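Local coordinates for protein TRAP dicarboxylate transporter, DctP subunit (Chromohalobacter salexigens, PDB 4P1L) that binds D-glucuronate in the periplasm and probably delivers it to the permease of a tripartite ATP-independent (TRAP) transport system, at residues A267-E270 / E271-A275; S211-S215 / G216-V220; I122-R125 / F126-A129. All blocks are in the same frame, centred on the assembly; numbering follows the deposited sequence.

Contact 1: residues A267-E270 / E271-A275; sequences ALWE and EGVQA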
# COMPACT_ATOMS: atom_id res chain seq x y z
N ALA A 267 2.27 -10.87 10.71
CA ALA A 267 1.58 -11.40 11.88
C ALA A 267 0.80 -10.31 12.61
O ALA A 267 -0.37 -10.51 12.97
CB ALA A 267 2.57 -12.10 12.83
N LEU A 268 1.45 -9.17 12.86
CA LEU A 268 0.81 -8.01 13.51
C LEU A 268 -0.36 -7.52 12.67
O LEU A 268 -1.40 -7.08 13.20
CB LEU A 268 1.80 -6.87 13.67
CG LEU A 268 2.94 -7.10 14.65
CD1 LEU A 268 3.92 -5.91 14.63
CD2 LEU A 268 2.37 -7.34 16.06
N TRP A 269 -0.16 -7.56 11.36
CA TRP A 269 -1.19 -7.13 10.43
C TRP A 269 -2.51 -7.88 10.61
O TRP A 269 -3.57 -7.27 10.71
CB TRP A 269 -0.74 -7.28 8.98
CG TRP A 269 -1.79 -6.75 8.07
CD1 TRP A 269 -2.66 -7.48 7.30
CD2 TRP A 269 -2.12 -5.37 7.85
NE1 TRP A 269 -3.51 -6.64 6.63
CE2 TRP A 269 -3.21 -5.34 6.96
CE3 TRP A 269 -1.62 -4.17 8.36
CZ2 TRP A 269 -3.78 -4.15 6.52
CZ3 TRP A 269 -2.19 -2.98 7.93
CH2 TRP A 269 -3.27 -2.98 7.03
N GLU A 270 -2.46 -9.21 10.61
CA GLU A 270 -3.69 -9.99 10.76
C GLU A 270 -4.44 -9.64 12.06
O GLU A 270 -5.65 -9.44 12.06
CB GLU A 270 -3.37 -11.48 10.72
CG GLU A 270 -2.83 -11.94 9.38
CD GLU A 270 -3.77 -11.60 8.23
OE1 GLU A 270 -4.99 -11.88 8.34
OE2 GLU A 270 -3.28 -11.02 7.21
N GLU A 271 -3.70 -9.54 13.15
CA GLU A 271 -4.32 -9.19 14.42
C GLU A 271 -4.90 -7.79 14.34
O GLU A 271 -5.99 -7.53 14.84
CB GLU A 271 -3.29 -9.24 15.56
CG GLU A 271 -3.91 -9.25 16.95
CD GLU A 271 -4.15 -7.87 17.54
OE1 GLU A 271 -3.46 -6.90 17.11
OE2 GLU A 271 -5.01 -7.75 18.45
N GLY A 272 -4.16 -6.90 13.69
CA GLY A 272 -4.55 -5.51 13.61
C GLY A 272 -5.84 -5.33 12.82
O GLY A 272 -6.68 -4.49 13.15
N VAL A 273 -5.99 -6.10 11.75
CA VAL A 273 -7.20 -6.04 10.96
C VAL A 273 -8.41 -6.43 11.80
O VAL A 273 -9.45 -5.78 11.72
CB VAL A 273 -7.11 -6.93 9.73
CG1 VAL A 273 -8.48 -7.09 9.09
CG2 VAL A 273 -6.11 -6.34 8.75
N GLN A 274 -8.27 -7.49 12.58
CA GLN A 274 -9.39 -7.94 13.40
C GLN A 274 -9.70 -6.96 14.51
O GLN A 274 -10.87 -6.68 14.78
CB GLN A 274 -9.16 -9.34 13.97
CG GLN A 274 -9.33 -10.45 12.94
CD GLN A 274 -10.60 -10.31 12.08
OE1 GLN A 274 -11.73 -10.42 12.58
NE2 GLN A 274 -10.42 -10.05 10.80
N ALA A 275 -8.67 -6.40 15.13
CA ALA A 275 -8.90 -5.41 16.19
C ALA A 275 -9.54 -4.14 15.62
O ALA A 275 -10.42 -3.54 16.28
CB ALA A 275 -7.61 -5.06 16.89
O HOH W 1 -1.23 -6.37 15.94
O HOH W 2 -7.36 -10.56 10.30
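W269 meets V273 one helical turn on because its indole leaves the backbone with CG anti to the N (chi1 -176°), beside the carbonyl carbon, while V273 turns CG2 back toward it, with CG1 taking the position anti to its own N (chi1 167°). The methyl CG2 settles over one face of the five-membered ring, 3.7 Å from its centroid and 28° off the normal, a CH-pi contact displaced toward the rim. The closest ring atom is the pyrrole nitrogen: W269 NE1 lies 3.4 Å from V273 CG2. Beneath this pair, V273 N donates to W269 O at 2.9 Å, nearly in line with the carbonyl, so backbone and side chains join the same two residues.

Two waters, on different flanks of the helix, add bridges. E271 bends at chi2, and one water donates both to its OE1 and to L268 O, which also accepts from G272 N at 2.8 Å. A second water donates to E270 O and accepts from Q274 NE2, bridging residues whose direct backbone bond, Q274 N to E270 O, is weak at 3.3 Å.

The indole also packs on N208, a glucuronate-binding residue, and on P210 and P37. This is i to i+4 packing on the long helix 248-282, with W269 in the second shell of the sugar site, about 6 Å from the ligand at nearest atoms.

Contact 2: residues S211-S215 / G216-V220; sequences SYESS and GHYEV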
# COMPACT_ATOMS: atom_id res chain seq x y z
N SER A 211 -6.34 1.24 8.26
CA SER A 211 -6.22 2.64 7.87
C SER A 211 -7.52 3.38 8.11
O SER A 211 -7.53 4.48 8.68
CB SER A 211 -5.80 2.74 6.41
OG SER A 211 -4.42 2.43 6.26
N TYR A 212 -8.61 2.75 7.67
CA TYR A 212 -9.95 3.29 7.83
C TYR A 212 -10.19 3.63 9.30
O TYR A 212 -10.74 4.67 9.60
CB TYR A 212 -10.94 2.25 7.33
CG TYR A 212 -12.42 2.55 7.50
CD1 TYR A 212 -12.99 3.68 6.98
CD2 TYR A 212 -13.25 1.64 8.18
CE1 TYR A 212 -14.38 3.92 7.11
CE2 TYR A 212 -14.61 1.86 8.30
CZ TYR A 212 -15.17 2.99 7.76
OH TYR A 212 -16.53 3.18 7.90
N GLU A 213 -9.75 2.74 10.19
CA GLU A 213 -9.92 2.93 11.63
C GLU A 213 -8.91 3.93 12.22
O GLU A 213 -9.32 4.94 12.83
CB GLU A 213 -9.86 1.57 12.35
CG GLU A 213 -9.79 1.68 13.89
CD GLU A 213 -8.36 1.77 14.44
OE1 GLU A 213 -7.53 0.92 14.08
OE2 GLU A 213 -8.07 2.69 15.25
N SER A 214 -7.61 3.68 12.02
CA SER A 214 -6.59 4.51 12.66
C SER A 214 -6.62 5.97 12.20
O SER A 214 -6.36 6.86 13.00
CB SER A 214 -5.18 3.94 12.48
OG SER A 214 -4.79 3.91 11.12
N SER A 215 -6.95 6.21 10.94
CA SER A 215 -7.06 7.57 10.41
C SER A 215 -8.26 8.35 10.93
O SER A 215 -8.32 9.56 10.77
CB SER A 215 -7.22 7.54 8.89
OG SER A 215 -8.49 6.98 8.57
N GLY A 216 -9.24 7.65 11.50
CA GLY A 216 -10.46 8.27 11.97
C GLY A 216 -11.54 8.41 10.90
O GLY A 216 -12.59 9.00 11.16
N HIS A 217 -11.30 7.89 9.69
CA HIS A 217 -12.25 8.09 8.60
C HIS A 217 -13.59 7.49 8.92
O HIS A 217 -14.62 8.03 8.54
CB HIS A 217 -11.73 7.53 7.27
CG HIS A 217 -10.47 8.18 6.80
ND1 HIS A 217 -9.75 7.73 5.72
CD2 HIS A 217 -9.79 9.24 7.28
CE1 HIS A 217 -8.68 8.48 5.55
NE2 HIS A 217 -8.70 9.42 6.48
N TYR A 218 -13.58 6.40 9.70
CA TYR A 218 -14.80 5.69 10.05
C TYR A 218 -15.76 6.56 10.87
O TYR A 218 -16.95 6.28 10.92
CB TYR A 218 -14.45 4.44 10.85
CG TYR A 218 -14.06 4.69 12.29
CD1 TYR A 218 -12.77 5.04 12.63
CD2 TYR A 218 -14.99 4.52 13.32
CE1 TYR A 218 -12.41 5.25 13.95
CE2 TYR A 218 -14.63 4.73 14.64
CZ TYR A 218 -13.34 5.08 14.95
OH TYR A 218 -12.98 5.29 16.25
N GLU A 219 -15.25 7.60 11.51
CA GLU A 219 -16.10 8.48 12.30
C GLU A 219 -16.98 9.35 11.43
O GLU A 219 -17.96 9.91 11.91
CB GLU A 219 -15.25 9.39 13.19
CG GLU A 219 -14.42 8.66 14.23
CD GLU A 219 -13.39 9.57 14.86
OE1 GLU A 219 -13.52 10.80 14.71
OE2 GLU A 219 -12.44 9.05 15.49
N VAL A 220 -16.62 9.52 10.15
CA VAL A 220 -17.39 10.41 9.28
C VAL A 220 -18.05 9.63 8.14
O VAL A 220 -19.19 9.89 7.76
CB VAL A 220 -16.51 11.54 8.73
CG1 VAL A 220 -17.31 12.39 7.71
CG2 VAL A 220 -16.00 12.41 9.87
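Y218, S215 and Y212 carry most of the buried surface where helix 209-214 gives way to the following loop. Y218 CB lies over one face of the Y212 ring, 3.7 Å from its centroid and 19° off the normal, a CH-pi contact in which the side chains cross at about a right angle. With CG placed between backbone N and carbonyl carbon (chi1 76°), the Y218 ring turns back along the helix end, its edge toward Y212 O and its CE1 3.3 Å from E213 O. Y218 N adds a weak bond to Y212 O, and Y212 OH bonds A221 O.

S215 makes the second set of links, through its hydroxyl. Its OG donates to S211 O at 2.7 Å, while S215 N reaches the same oxygen from the opposite face of its plane. The OG also accepts H217 N at 3.2 Å, and S215 CB covers a face of the imidazole, 3.5 Å from its centroid. G216, at positive phi, turns the chain and gives its N to E213 O at 3.0 Å.

One hydroxyl thus both donates and accepts, linking the last helical turn to the loop beyond, close to S211 and Y190 of the sugar pocket; the hydrogen bond between H217 ND1 and Y149 OH, with S215 CB over a ring face, probably fixes the rotation of the imidazole.

Contact 3: residues I122-R125 / F126-A129; sequences IGER and FADA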
# COMPACT_ATOMS: atom_id res chain seq x y z
N ILE A 122 8.57 -13.64 -9.02
CA ILE A 122 7.87 -12.46 -9.53
C ILE A 122 8.21 -11.24 -8.64
O ILE A 122 8.46 -10.15 -9.15
CB ILE A 122 6.37 -12.73 -9.60
CG1 ILE A 122 6.06 -13.70 -10.72
CG2 ILE A 122 5.59 -11.44 -9.78
CD1 ILE A 122 4.61 -14.16 -10.76
N GLY A 123 8.25 -11.43 -7.33
CA GLY A 123 8.63 -10.34 -6.44
C GLY A 123 10.02 -9.79 -6.78
O GLY A 123 10.28 -8.58 -6.65
N GLU A 124 10.92 -10.66 -7.20
CA GLU A 124 12.28 -10.23 -7.53
C GLU A 124 12.28 -9.30 -8.74
O GLU A 124 13.09 -8.39 -8.82
CB GLU A 124 13.21 -11.43 -7.79
CG GLU A 124 13.72 -12.12 -6.54
CD GLU A 124 14.61 -11.21 -5.67
OE1 GLU A 124 15.36 -10.37 -6.22
OE2 GLU A 124 14.55 -11.35 -4.43
N ARG A 125 11.38 -9.54 -9.69
CA ARG A 125 11.29 -8.65 -10.85
C ARG A 125 10.90 -7.24 -10.38
O ARG A 125 11.31 -6.24 -10.98
CB ARG A 125 10.23 -9.13 -11.83
CG ARG A 125 10.60 -10.35 -12.59
CD ARG A 125 9.52 -10.68 -13.60
NE ARG A 125 9.12 -12.08 -13.52
CZ ARG A 125 8.16 -12.64 -14.26
NH1 ARG A 125 7.50 -11.91 -15.16
NH2 ARG A 125 7.87 -13.93 -14.10
N PHE A 126 10.05 -7.14 -9.36
CA PHE A 126 9.68 -5.82 -8.82
C PHE A 126 10.86 -5.15 -8.10
O PHE A 126 11.09 -3.94 -8.24
CB PHE A 126 8.47 -5.89 -7.90
CG PHE A 126 7.19 -6.14 -8.64
CD1 PHE A 126 6.60 -5.13 -9.40
CD2 PHE A 126 6.58 -7.38 -8.60
CE1 PHE A 126 5.45 -5.36 -10.09
CE2 PHE A 126 5.42 -7.62 -9.31
CZ PHE A 126 4.84 -6.60 -10.04
N ALA A 127 11.60 -5.95 -7.34
CA ALA A 127 12.79 -5.45 -6.68
C ALA A 127 13.78 -4.93 -7.73
O ALA A 127 14.36 -3.87 -7.56
CB ALA A 127 13.44 -6.53 -5.83
N ASP A 128 13.97 -5.69 -8.80
CA ASP A 128 14.87 -5.27 -9.87
C ASP A 128 14.44 -3.91 -10.43
O ASP A 128 15.26 -3.04 -10.69
CB ASP A 128 14.89 -6.31 -10.99
CG ASP A 128 15.68 -7.56 -10.64
OD1 ASP A 128 16.39 -7.57 -9.61
OD2 ASP A 128 15.60 -8.53 -11.41
N ALA A 129 13.14 -3.74 -10.63
CA ALA A 129 12.64 -2.49 -11.21
C ALA A 129 12.87 -1.30 -10.27
O ALA A 129 13.25 -0.21 -10.73
CB ALA A 129 11.19 -2.62 -11.57
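I122 and F126 lie side by side, pointing the same way, and touch through one methyl branch and one ring carbon: I122 CG2 is 3.9 Å from F126 CE2. The ring's neighbouring atom rests against the backbone, F126 CD2 standing 3.4 Å from I122 O. With CG beside its own N (chi1 -72°), F126 sends the ring back toward the preceding turn, where G123 CA comes up at the ring edge, near its plane.

The backbone holds these groups in step. A127 N donates to G123 O at 3.0 Å in the carbonyl plane, and D128 N to E124 O at 2.8 Å, with an N-H...O angle of 162°. A129 N follows to R125 O at 3.1 Å, its donor tilted 34° from the carbonyl plane, whereas F126 N to I122 O is weak. On the outward side, in one of two modelled conformers of E124, its OE1 stands 4.5 Å from D128 OD1, so any repulsion between the two carboxylates is uncertain.

Farther out, the apolar face is covered by L317 of helix 315-323, which touches I122, R125 and F126, and by M118 and L102, which pack on the F126 ring. R125 reaches charged partners at its far end, NE to E121 and NH2 to D320. Were F126 cut back to an alanine, L317, M118 and L102 would probably face a gap, and I122 CG2 would lose its aromatic neighbour. The arrangement is an amphipathic helical turn: i to i+4 packing on helix 121-132 seats its buried side against helices 111-118 and 315-323, while E124 and D128 remain exposed, away from the sugar site.

How the contacts relate
From the N terminus the order is contact 3, then contact 2, then contact 1. They run in series, with none nested in or crossing another, and each is local, so none closes a long loop. Contact 3 lies within helix 121-132, beside helices 111-118 and 315-323. Contact 2 turns the chain out of helix 209-214 toward strand 223-230, and contact 1 lies within helix 248-282. Contacts 1 and 2 come within about 5 Å at nearest atoms without touching; P210 and the E213-K279 salt bridge tie their helices together. Contact 3 sits across the chain's centre from contact 2, their centres about 32 Å apart.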